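PDB 6OUX: threonine phosphate decarboxylase-like enzyme from Sulfurospirillum multivorans, which catalyses the pyridoxal phosphate-dependent decarboxylation of L-serine O-phosphate to ethanolamine O-phosphate, a building block of the nucleotide-loop linkage in norcobamide cofactors. Local coordinates for residues A[152-157]-A[321-326]. Sequence-based numbering, arbitrary orientation.
Sequences RDDYSF and VYPSMA
Asp154 lies along the Pro323 ring from CB to OD2, and OD1 alone of its side chain turns to Tyr322. Its CB starts the contact 3.7 Å from Pro323 CD, and its CG comes closer, 3.4 Å from the same CD. At the tip, OD2 lies against the pyrrolidine ring, 3.4 Å from Pro323 CG. OD1 reaches Tyr322 CD1 at 3.8 Å while remaining as near to Pro323 CD, the carboxylate plane standing at 90° to the phenol ring. OD1 also accepts a hydrogen bond from Tyr320 OH, which probably limits the rotation of the carboxylate. Cut back to an alanine, this position is likely to leave the Tyr320 hydroxyl without its carboxylate acceptor and Pro323 CG without the cover of the carboxylate.

Beside this, Tyr155 CE2 sits over one face of the Tyr322 ring, offset toward its rim and 3.8 Å from Tyr322 CE1. With ring centroids 5.3 Å apart and planes at 58°, the pair is an oblique aromatic contact. Tyr155 CG stands anti to its carbonyl carbon (chi1 -64°), which carries the ring across to Tyr322. Both phenol oxygens share one water, which donates to Tyr322 OH at 2.8 Å and also bonds to Tyr155 OH. Tyr322 OH is hydrogen-bonded to Glu151 OE2, and Tyr155 OH to the backbone N of Glu364.

Asp154 and Tyr155 are the central residues of a type I' turn between strand 143-148 and helix 159-169, so the contact joins the seven-stranded sheet region to the edge of the smaller sheet. The side chains of Tyr155 and Tyr322 lie about 9 Å from those of Asn181 and Arg369 respectively, which probably bind O-phospho-L-serine: the contact sits beside that site, not in it. A second water donates to Asp154 O and Pro323 O. The chemistry implies ring and proline packing, with polar links between the segments running through two waters.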
ATOM      1  N   ARG A 152      -0.291 -18.547 -33.672  1.00 24.21           N
ATOM      2  CA  ARG A 152      -1.030 -19.475 -34.569  1.00 26.71           C
ATOM      3  C   ARG A 152      -1.977 -20.403 -33.856  1.00 25.42           C
ATOM      4  O   ARG A 152      -2.881 -20.871 -34.489  1.00 28.18           O
ATOM      5  CB  ARG A 152      -0.095 -20.369 -35.444  1.00 33.46           C
ATOM      6  CG  ARG A 152       1.155 -19.702 -36.004  1.00 43.03           C
ATOM      7  CD  ARG A 152       2.266 -20.655 -36.508  1.00 51.06           C
ATOM      8  NE  ARG A 152       2.578 -21.806 -35.626  1.00 57.95           N
ATOM      9  CZ  ARG A 152       1.994 -23.006 -35.688  1.00 57.82           C
ATOM     10  NH1 ARG A 152       1.041 -23.246 -36.581  1.00 59.19           N
ATOM     11  NH2 ARG A 152       2.343 -23.965 -34.832  1.00 59.68           N
ATOM     12  N   ASP A 153      -1.727 -20.741 -32.583  1.00 23.52           N
ATOM     13  CA  ASP A 153      -2.656 -21.493 -31.770  1.00 26.42           C
ATOM     14  C   ASP A 153      -3.494 -20.570 -30.880  1.00 21.39           C
ATOM     15  O   ASP A 153      -3.872 -20.969 -29.820  1.00 18.21           O
ATOM     16  CB  ASP A 153      -1.962 -22.482 -30.784  1.00 30.53           C
ATOM     17  CG  ASP A 153      -0.762 -23.236 -31.377  1.00 37.61           C
ATOM     18  OD1 ASP A 153      -0.772 -23.620 -32.552  1.00 42.73           O
ATOM     19  OD2 ASP A 153       0.209 -23.481 -30.600  1.00 46.36           O
ATOM     20  N   ASP A 154      -3.743 -19.332 -31.296  1.00 22.08           N
ATOM     21  CA  ASP A 154      -4.516 -18.384 -30.497  1.00 21.32           C
ATOM     22  C   ASP A 154      -3.843 -18.162 -29.131  1.00 19.67           C
ATOM     23  O   ASP A 154      -4.527 -17.849 -28.147  1.00 18.56           O
ATOM     24  CB  ASP A 154      -5.983 -18.885 -30.293  1.00 23.37           C
ATOM     25  CG  ASP A 154      -6.887 -18.644 -31.485  1.00 25.92           C
ATOM     26  OD1 ASP A 154      -6.630 -17.747 -32.294  1.00 25.71           O
ATOM     27  OD2 ASP A 154      -7.921 -19.362 -31.576  1.00 31.17           O
ATOM     28  N   TYR A 155      -2.498 -18.315 -29.065  1.00 17.12           N
ATOM     29  CA  TYR A 155      -1.770 -18.173 -27.807  1.00 17.95           C
ATOM     30  C   TYR A 155      -2.216 -19.172 -26.757  1.00 20.11           C
ATOM     31  O   TYR A 155      -1.976 -18.960 -25.567  1.00 17.42           O
ATOM     32  CB  TYR A 155      -1.905 -16.759 -27.236  1.00 17.47           C
ATOM     33  CG  TYR A 155      -1.259 -15.728 -28.154  1.00 16.67           C
ATOM     34  CD1 TYR A 155       0.138 -15.636 -28.263  1.00 15.43           C
ATOM     35  CD2 TYR A 155      -2.037 -14.887 -28.920  1.00 15.99           C
ATOM     36  CE1 TYR A 155       0.721 -14.729 -29.070  1.00 16.98           C
ATOM     37  CE2 TYR A 155      -1.460 -13.951 -29.723  1.00 17.05           C
ATOM     38  CZ  TYR A 155      -0.071 -13.886 -29.834  1.00 16.67           C
ATOM     39  OH  TYR A 155       0.505 -12.925 -30.653  1.00 16.08           O
ATOM     40  N   SER A 156      -2.783 -20.272 -27.243  1.00 20.94           N
ATOM     41  CA  SER A 156      -3.270 -21.396 -26.441  1.00 24.61           C
ATOM     42  C   SER A 156      -2.095 -22.076 -25.799  1.00 26.73           C
ATOM     43  O   SER A 156      -1.075 -22.314 -26.445  1.00 24.35           O
ATOM     44  CB  SER A 156      -3.956 -22.412 -27.374  1.00 27.09           C
ATOM     45  OG  SER A 156      -4.589 -23.439 -26.679  1.00 32.88           O
ATOM     46  N   PHE A 157      -2.256 -22.350 -24.526  1.00 28.00           N
ATOM     47  CA  PHE A 157      -1.216 -22.931 -23.700  1.00 32.38           C
ATOM     48  C   PHE A 157      -1.206 -24.449 -23.931  1.00 35.83           C
ATOM     49  O   PHE A 157      -2.156 -25.178 -23.541  1.00 28.05           O
ATOM     50  CB  PHE A 157      -1.569 -22.601 -22.257  1.00 34.89           C
ATOM     51  CG  PHE A 157      -0.549 -23.011 -21.291  1.00 34.02           C
ATOM     52  CD1 PHE A 157       0.581 -22.244 -21.109  1.00 35.38           C
ATOM     53  CD2 PHE A 157      -0.697 -24.197 -20.604  1.00 36.22           C
ATOM     54  CE1 PHE A 157       1.555 -22.647 -20.221  1.00 39.80           C
ATOM     55  CE2 PHE A 157       0.249 -24.607 -19.720  1.00 36.34           C
ATOM     56  CZ  PHE A 157       1.371 -23.834 -19.512  1.00 39.67           C
ATOM     57  N   VAL A 321     -10.318 -11.553 -33.421  1.00 16.90           N
ATOM     58  CA  VAL A 321     -10.560 -11.473 -32.001  1.00 17.70           C
ATOM     59  C   VAL A 321     -10.031 -12.740 -31.339  1.00 15.75           C
ATOM     60  O   VAL A 321     -10.477 -13.852 -31.660  1.00 15.66           O
ATOM     61  CB  VAL A 321     -12.070 -11.362 -31.670  1.00 19.50           C
ATOM     62  CG1 VAL A 321     -12.214 -11.015 -30.197  1.00 19.82           C
ATOM     63  CG2 VAL A 321     -12.747 -10.305 -32.498  1.00 21.57           C
ATOM     64  N   TYR A 322      -9.073 -12.612 -30.440  1.00 14.82           N
ATOM     65  CA  TYR A 322      -8.507 -13.802 -29.796  1.00 14.69           C
ATOM     66  C   TYR A 322      -9.433 -14.339 -28.758  1.00 15.56           C
ATOM     67  O   TYR A 322     -10.079 -13.548 -28.093  1.00 16.03           O
ATOM     68  CB  TYR A 322      -7.114 -13.576 -29.206  1.00 14.43           C
ATOM     69  CG  TYR A 322      -6.040 -13.361 -30.293  1.00 14.77           C
ATOM     70  CD1 TYR A 322      -5.405 -14.441 -30.937  1.00 14.11           C
ATOM     71  CD2 TYR A 322      -5.710 -12.093 -30.679  1.00 14.80           C
ATOM     72  CE1 TYR A 322      -4.466 -14.207 -31.960  1.00 15.28           C
ATOM     73  CE2 TYR A 322      -4.771 -11.840 -31.650  1.00 15.28           C
ATOM     74  CZ  TYR A 322      -4.157 -12.900 -32.307  1.00 15.17           C
ATOM     75  OH  TYR A 322      -3.266 -12.585 -33.276  1.00 15.87           O
ATOM     76  N   PRO A 323      -9.541 -15.692 -28.627  1.00 17.40           N
ATOM     77  CA  PRO A 323     -10.492 -16.232 -27.678  1.00 18.53           C
ATOM     78  C   PRO A 323     -10.125 -15.791 -26.288  1.00 17.88           C
ATOM     79  O   PRO A 323      -8.945 -15.708 -26.000  1.00 18.38           O
ATOM     80  CB  PRO A 323     -10.309 -17.759 -27.762  1.00 20.10           C
ATOM     81  CG  PRO A 323      -9.352 -18.030 -28.840  1.00 21.51           C
ATOM     82  CD  PRO A 323      -8.909 -16.725 -29.459  1.00 19.68           C
ATOM     83  N   SER A 324     -11.115 -15.565 -25.434  1.00 16.24           N
ATOM     84  CA  SER A 324     -10.898 -15.041 -24.114  1.00 17.29           C
ATOM     85  C   SER A 324     -11.949 -15.509 -23.118  1.00 19.10           C
ATOM     86  O   SER A 324     -13.117 -15.674 -23.473  1.00 19.10           O
ATOM     87  CB  SER A 324     -10.938 -13.535 -24.179  1.00 16.78           C
ATOM     88  OG  SER A 324     -10.676 -12.942 -22.946  1.00 16.33           O
ATOM     89  N   MET A 325     -11.504 -15.712 -21.875  1.00 16.44           N
ATOM     90  CA  MET A 325     -12.387 -15.896 -20.716  1.00 16.88           C
ATOM     91  C   MET A 325     -12.008 -14.945 -19.618  1.00 14.91           C
ATOM     92  O   MET A 325     -12.065 -15.270 -18.452  1.00 15.00           O
ATOM     93  CB  MET A 325     -12.246 -17.283 -20.249  1.00 15.85           C
ATOM     94  CG  MET A 325     -12.791 -18.217 -21.301  1.00 18.59           C
ATOM     95  SD  MET A 325     -14.441 -18.738 -20.743  1.00 19.92           S
ATOM     96  CE  MET A 325     -13.558 -19.981 -20.094  1.00  9.98           C
ATOM     97  N   ALA A 326     -11.624 -13.757 -20.006  1.00 14.13           N
ATOM     98  CA  ALA A 326     -11.273 -12.736 -19.017  1.00 14.85           C
ATOM     99  C   ALA A 326     -12.208 -11.536 -19.179  1.00 14.35           C
ATOM    100  O   ALA A 326     -13.182 -11.639 -19.867  1.00 16.79           O
ATOM    101  CB  ALA A 326      -9.848 -12.349 -19.166  1.00 14.46           C
TER
HETATM  102  O   HOH W   1      -6.225 -15.990 -26.512  1.00 17.77           O
HETATM  103  O   HOH W   2      -1.044 -11.549 -31.967  1.00 14.57           O